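Local structure of surface-associated protein CshB (Streptococcus gordonii, 6YZG) at residues 205-208 against 209-212; 215-218 against 219-222; 18-21 against 22-25. The protein is a cell-wall-linked adhesin that probably helps the bacterium attach to host surfaces by binding fibronectin, the chain here comprising its non-repetitive domain 2. All blocks are in the same frame, centred on the assembly; numbering follows the deposited sequence.

Contact 1: 205-208 against 209-212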
loop_
_atom_site.group_PDB
_atom_site.type_symbol
_atom_site.label_atom_id
_atom_site.label_comp_id
_atom_site.label_asym_id
_atom_site.label_seq_id
_atom_site.Cartn_x
_atom_site.Cartn_y
_atom_site.Cartn_z
ATOM N N VAL A 205 -14.804 -19.939 -5.615
ATOM C CA VAL A 205 -13.399 -20.153 -6.035
ATOM C C VAL A 205 -12.547 -20.556 -4.835
ATOM O O VAL A 205 -12.788 -20.046 -3.707
ATOM C CB VAL A 205 -12.901 -18.862 -6.682
ATOM C CG1 VAL A 205 -11.422 -19.000 -6.974
ATOM C CG2 VAL A 205 -13.692 -18.454 -7.901
ATOM N N ASP A 206 -11.551 -21.386 -5.047
ATOM C CA ASP A 206 -10.492 -21.713 -4.090
ATOM C C ASP A 206 -9.332 -20.717 -4.254
ATOM O O ASP A 206 -8.453 -20.925 -5.113
ATOM C CB ASP A 206 -10.025 -23.151 -4.194
ATOM C CG ASP A 206 -8.967 -23.465 -3.135
ATOM O OD1 ASP A 206 -8.559 -22.574 -2.380
ATOM O OD2 ASP A 206 -8.603 -24.659 -3.033
ATOM N N TRP A 207 -9.379 -19.598 -3.557
ATOM C CA TRP A 207 -8.413 -18.500 -3.760
ATOM C C TRP A 207 -7.034 -18.987 -3.383
ATOM O O TRP A 207 -6.055 -18.410 -3.862
ATOM C CB TRP A 207 -8.834 -17.283 -2.923
ATOM C CG TRP A 207 -10.183 -16.822 -3.341
ATOM C CD1 TRP A 207 -11.359 -17.039 -2.670
ATOM C CD2 TRP A 207 -10.569 -16.252 -4.610
ATOM N NE1 TRP A 207 -12.385 -16.565 -3.401
ATOM C CE2 TRP A 207 -11.971 -16.030 -4.602
ATOM C CE3 TRP A 207 -9.865 -15.829 -5.755
ATOM C CZ2 TRP A 207 -12.691 -15.465 -5.639
ATOM C CZ3 TRP A 207 -10.565 -15.268 -6.771
ATOM C CH2 TRP A 207 -11.953 -15.107 -6.760
ATOM N N TYR A 208 -6.882 -19.967 -2.493
ATOM C CA TYR A 208 -5.532 -20.448 -2.140
ATOM C C TYR A 208 -4.857 -21.032 -3.380
ATOM O O TYR A 208 -3.586 -21.047 -3.422
ATOM C CB TYR A 208 -5.579 -21.494 -1.026
ATOM C CG TYR A 208 -6.173 -20.933 0.218
ATOM C CD1 TYR A 208 -5.573 -19.883 0.893
ATOM C CD2 TYR A 208 -7.340 -21.480 0.732
ATOM C CE1 TYR A 208 -6.120 -19.376 2.076
ATOM C CE2 TYR A 208 -7.931 -20.936 1.856
ATOM C CZ TYR A 208 -7.322 -19.891 2.533
ATOM O OH TYR A 208 -7.941 -19.398 3.664
ATOM N N LYS A 209 -5.618 -21.498 -4.346
ATOM C CA LYS A 209 -5.047 -22.064 -5.598
ATOM C C LYS A 209 -4.922 -20.958 -6.666
ATOM O O LYS A 209 -4.510 -21.290 -7.783
ATOM C CB LYS A 209 -5.768 -23.317 -6.081
ATOM C CG LYS A 209 -5.683 -24.457 -5.063
ATOM C CD LYS A 209 -4.245 -24.741 -4.641
ATOM C CE LYS A 209 -4.089 -25.823 -3.577
ATOM N NZ LYS A 209 -4.502 -27.146 -4.088
ATOM N N TYR A 210 -5.189 -19.693 -6.383
ATOM C CA TYR A 210 -4.679 -18.551 -7.202
ATOM C C TYR A 210 -3.227 -18.298 -6.832
ATOM O O TYR A 210 -2.535 -17.677 -7.629
ATOM C CB TYR A 210 -5.538 -17.308 -7.017
ATOM C CG TYR A 210 -6.749 -17.213 -7.906
ATOM C CD1 TYR A 210 -7.638 -18.263 -8.074
ATOM C CD2 TYR A 210 -7.024 -16.044 -8.588
ATOM C CE1 TYR A 210 -8.732 -18.136 -8.896
ATOM C CE2 TYR A 210 -8.133 -15.893 -9.397
ATOM C CZ TYR A 210 -8.985 -16.948 -9.573
ATOM O OH TYR A 210 -10.139 -16.841 -10.322
ATOM N N LEU A 211 -2.779 -18.612 -5.622
ATOM C CA LEU A 211 -1.427 -18.303 -5.176
ATOM C C LEU A 211 -0.423 -19.114 -5.953
ATOM O O LEU A 211 -0.712 -20.235 -6.407
ATOM C CB LEU A 211 -1.360 -18.556 -3.672
ATOM C CG LEU A 211 -2.308 -17.730 -2.815
ATOM C CD1 LEU A 211 -2.045 -18.001 -1.340
ATOM C CD2 LEU A 211 -2.275 -16.282 -3.192
ATOM N N SER A 212 0.771 -18.564 -6.099
ATOM C CA SER A 212 1.846 -19.295 -6.802
ATOM C C SER A 212 2.222 -20.555 -6.045
ATOM O O SER A 212 2.432 -20.533 -4.829
ATOM C CB SER A 212 3.058 -18.431 -6.977
ATOM O OG SER A 212 4.011 -19.140 -7.771
HETATM O O HOH W 1 -7.391 -27.071 -3.812
#
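The ring of Y210 takes the edge of W207 on one face: the six-membered indole ring and the phenol ring make an edge-to-face pair, centroids 4.8 Å apart and planes at 58°. W207 CZ3 does the touching, 3.6 Å from Y210 CZ and offset toward the rim of the phenol. V205 wedges in beside them. Its CG1, anti to the backbone N (chi1 173°), lies over the centre of the indole face and also comes within 3.4 Å of Y210 CE1. The phenol hydroxyl bonds to N120, and A251 of the second subunit packs on both aromatic residues. K209 turns to the other side, its CG 3.6 Å from D206 OD2. Their charged ends do not meet directly; a water bridges them, donating to D206 OD2 and accepting from K209 NZ, while T60 is a further partner of that carboxylate oxygen. The ring of Y208 leads away to a cation-pi contact with K184 and a hydroxyl bond to D188. The backbone sets these directions: K209 N donates to D206 O at 3.0 Å, Y210 N to W207 O at 3.0 Å, and L211 N weakly to Y208 O. Successive bonds to the third residue back are the signature of a 3-10 helical turn.

Contact 2: 215-218 against 219-222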
loop_
_atom_site.group_PDB
_atom_site.type_symbol
_atom_site.label_atom_id
_atom_site.label_comp_id
_atom_site.label_asym_id
_atom_site.label_seq_id
_atom_site.Cartn_x
_atom_site.Cartn_y
_atom_site.Cartn_z
ATOM N N THR A 215 6.707 -20.350 -3.845
ATOM C CA THR A 215 6.719 -19.282 -2.803
ATOM C C THR A 215 8.024 -18.499 -2.766
ATOM O O THR A 215 8.067 -17.410 -2.139
ATOM C CB THR A 215 6.438 -19.848 -1.402
ATOM O OG1 THR A 215 7.577 -20.579 -0.946
ATOM C CG2 THR A 215 5.212 -20.694 -1.409
ATOM N N VAL A 216 9.055 -18.915 -3.511
ATOM C CA VAL A 216 10.367 -18.255 -3.478
ATOM C C VAL A 216 10.456 -17.171 -4.532
ATOM O O VAL A 216 10.845 -16.062 -4.248
ATOM C CB VAL A 216 11.511 -19.263 -3.624
ATOM C CG1 VAL A 216 12.872 -18.587 -3.715
ATOM C CG2 VAL A 216 11.418 -20.272 -2.511
ATOM N N THR A 217 10.113 -17.530 -5.791
ATOM C CA THR A 217 10.238 -16.567 -6.898
ATOM C C THR A 217 8.878 -16.218 -7.515
ATOM O O THR A 217 8.840 -15.278 -8.337
ATOM C CB THR A 217 11.185 -17.021 -8.017
ATOM O OG1 THR A 217 10.510 -17.913 -8.931
ATOM C CG2 THR A 217 12.468 -17.587 -7.461
ATOM N N GLY A 218 7.810 -16.936 -7.185
ATOM C CA GLY A 218 6.491 -16.581 -7.745
ATOM C C GLY A 218 6.362 -16.919 -9.205
ATOM O O GLY A 218 5.449 -16.373 -9.880
ATOM N N GLY A 219 7.200 -17.804 -9.737
ATOM C CA GLY A 219 7.013 -18.358 -11.059
ATOM C C GLY A 219 8.066 -17.987 -12.081
ATOM O O GLY A 219 7.888 -18.300 -13.272
ATOM N N LEU A 220 9.198 -17.412 -11.696
ATOM C CA LEU A 220 10.269 -17.173 -12.676
ATOM C C LEU A 220 10.688 -18.521 -13.260
ATOM O O LEU A 220 10.791 -19.532 -12.537
ATOM C CB LEU A 220 11.485 -16.499 -12.044
ATOM C CG LEU A 220 11.210 -15.138 -11.473
ATOM C CD1 LEU A 220 12.485 -14.554 -10.844
ATOM C CD2 LEU A 220 10.650 -14.148 -12.486
ATOM N N GLY A 221 10.945 -18.550 -14.562
ATOM C CA GLY A 221 11.319 -19.794 -15.202
ATOM C C GLY A 221 10.177 -20.759 -15.331
ATOM O O GLY A 221 10.433 -22.017 -15.398
ATOM N N SER A 222 8.954 -20.285 -15.237
ATOM C CA SER A 222 7.744 -21.022 -15.574
ATOM C C SER A 222 6.878 -20.126 -16.440
ATOM O O SER A 222 7.222 -18.956 -16.630
ATOM C CB SER A 222 6.958 -21.447 -14.323
ATOM O OG SER A 222 6.183 -20.391 -13.798
HETATM O O HOH W 2 12.558 -19.969 -10.470
#
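T217 reaches across to L220 and so ties a glycine-rich bend to the type II beta turn that follows it, G219 to S222, in the loop leading to strand 224-229. G219 follows G218, and both have positive phi, a conformation natural to glycine. The N-H of G219 is taken up by D214 OD2, the same carboxylate oxygen that bonds to the hydroxyl of T217, so D214 steadies both sides of the bend. L220 comes next, and its N-H donates to T217 OG1 at 3.1 Å, through a rather bent N-H...O angle of 136°. The threonine oxygen faces this donor because it sits between its own backbone N and carbonyl carbon (chi1 82°). L220 CB lies 3.6 Å from T217 OG1, and L220 CD1 touches T217 CB lightly at 4.0 Å. The leucine also packs on V238 of the second subunit. A water closes the loop between the two residues, giving one hydrogen to L220 O at 2.8 Å and the other, over a longer 3.3 Å, to T217 OG1. G221 occupies the third position of the turn, where a positive phi is usual; its carbonyl oxygen bonds to R284 of the second subunit. S222 completes the turn. Its hydroxyl also bonds to V224 N and to S286 of the second subunit, which places the turn at the subunit interface. G219 O is gripped twice by this one residue, by S222 N at 3.0 Å and by S222 OG at 2.7 Å, the hydroxyl tilted 20° from the carbonyl plane.

Contact 3: 18-21 against 22-25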
loop_
_atom_site.group_PDB
_atom_site.type_symbol
_atom_site.label_atom_id
_atom_site.label_comp_id
_atom_site.label_asym_id
_atom_site.label_seq_id
_atom_site.Cartn_x
_atom_site.Cartn_y
_atom_site.Cartn_z
ATOM N N GLY A 18 -15.760 -1.530 -25.084
ATOM C CA GLY A 18 -14.821 -2.445 -24.434
ATOM C C GLY A 18 -14.504 -3.686 -25.258
ATOM O O GLY A 18 -15.060 -3.897 -26.379
ATOM N N LEU A 19 -13.649 -4.518 -24.694
ATOM C CA LEU A 19 -13.118 -5.667 -25.436
ATOM C C LEU A 19 -14.197 -6.731 -25.521
ATOM O O LEU A 19 -14.886 -7.057 -24.557
ATOM C CB LEU A 19 -11.862 -6.221 -24.745
ATOM C CG LEU A 19 -10.558 -5.507 -25.127
ATOM C CD1 LEU A 19 -10.603 -4.014 -25.002
ATOM C CD2 LEU A 19 -9.423 -6.064 -24.272
ATOM N N LYS A 20 -14.164 -7.416 -26.648
ATOM C CA LYS A 20 -14.899 -8.678 -26.867
ATOM C C LYS A 20 -13.940 -9.662 -27.564
ATOM O O LYS A 20 -12.872 -9.246 -27.987
ATOM C CB LYS A 20 -16.170 -8.508 -27.708
ATOM C CG LYS A 20 -16.002 -7.915 -29.094
ATOM C CD LYS A 20 -17.352 -7.494 -29.613
ATOM C CE LYS A 20 -17.390 -7.418 -31.094
ATOM N NZ LYS A 20 -18.777 -7.739 -31.519
ATOM N N VAL A 21 -14.323 -10.925 -27.650
ATOM C CA VAL A 21 -13.527 -11.880 -28.415
ATOM C C VAL A 21 -13.459 -11.411 -29.870
ATOM O O VAL A 21 -14.501 -11.088 -30.435
ATOM C CB VAL A 21 -14.039 -13.312 -28.233
ATOM C CG1 VAL A 21 -13.331 -14.286 -29.148
ATOM C CG2 VAL A 21 -13.885 -13.731 -26.775
ATOM N N GLY A 22 -12.254 -11.231 -30.378
ATOM C CA GLY A 22 -12.018 -10.727 -31.734
ATOM C C GLY A 22 -11.695 -9.259 -31.775
ATOM O O GLY A 22 -11.394 -8.735 -32.864
ATOM N N THR A 23 -11.794 -8.523 -30.668
ATOM C CA THR A 23 -11.256 -7.165 -30.617
ATOM C C THR A 23 -9.768 -7.180 -30.920
ATOM O O THR A 23 -9.032 -8.103 -30.481
ATOM C CB THR A 23 -11.452 -6.512 -29.246
ATOM O OG1 THR A 23 -12.861 -6.369 -29.007
ATOM C CG2 THR A 23 -10.725 -5.189 -29.082
ATOM N N THR A 24 -9.279 -6.210 -31.681
ATOM C CA THR A 24 -7.845 -6.072 -31.935
ATOM C C THR A 24 -7.301 -4.733 -31.447
ATOM O O THR A 24 -7.994 -3.686 -31.445
ATOM C CB THR A 24 -7.486 -6.250 -33.428
ATOM O OG1 THR A 24 -8.081 -5.169 -34.188
ATOM C CG2 THR A 24 -7.850 -7.629 -33.892
ATOM N N PHE A 25 -6.014 -4.780 -31.082
ATOM C CA PHE A 25 -5.205 -3.590 -30.751
ATOM C C PHE A 25 -4.007 -3.680 -31.689
ATOM O O PHE A 25 -3.297 -4.711 -31.647
ATOM C CB PHE A 25 -4.760 -3.536 -29.284
ATOM C CG PHE A 25 -3.828 -2.411 -28.954
ATOM C CD1 PHE A 25 -2.460 -2.569 -29.116
ATOM C CD2 PHE A 25 -4.349 -1.182 -28.556
ATOM C CE1 PHE A 25 -1.615 -1.507 -28.868
ATOM C CE2 PHE A 25 -3.473 -0.133 -28.260
ATOM C CZ PHE A 25 -2.125 -0.319 -28.441
#
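K20 and T23 are joined by two hydrogen bonds, one closing a type II beta turn and one to the threonine side chain bracing it. T23 N closes the turn by donating to K20 O at 3.0 Å, with the donor standing above the carbonyl plane, 43° out of it. The brace is K20 N, which gives its hydrogen to T23 OG1 at 2.9 Å, nearly straight at 169°. With OG1 beside its own backbone N (chi1 -64°), the hydroxyl faces the same residue that the N-H does. The hydroxyl is used in both senses: it accepts from K20 N and bonds to the carbonyl oxygen of N12, which can only accept. N12 serves the turn a second time, its side-chain ND2 bonding to G22 O. G22 holds the third position of the turn with a positive phi, readily reached by glycine. The remaining threonine branch is apolar: T23 CG2 approaches L19 CG at 4.0 Å, the two side chains crossing at about a right angle. K20 CG rests 3.5 Å from T23 OG1, whereas the rest of the lysine chain runs extended away from the turn. The turn leads into strand 24-30: G22 and T23 bond by backbone to V39 of strand 33-41, T24 does so with K11 of strand 10-11 on the other flank, and L19 and T23 both pack against W10.

Contacts 1 and 2 follow one another in the loop between helix 198-201 and strand 224-229. They meet where S212 OG packs against G218 C, at 3.5 Å, and both touch the second subunit. Contact 3 belongs to the antiparallel sheet around strand 24-30, its centre about 28 Å from that of contact 1 and about 30 Å from that of contact 2, and the other chain does not touch it. Each mixes buried and more accessible residues, but contact 1 is led by aromatic packing, with a polar side at D206 and K209, whereas hydrogen bonds dominate contacts 2 and 3. Both of these combine a type II turn with a threonine hydroxyl that accepts a backbone N-H, reaching forward from T217 but back from T23.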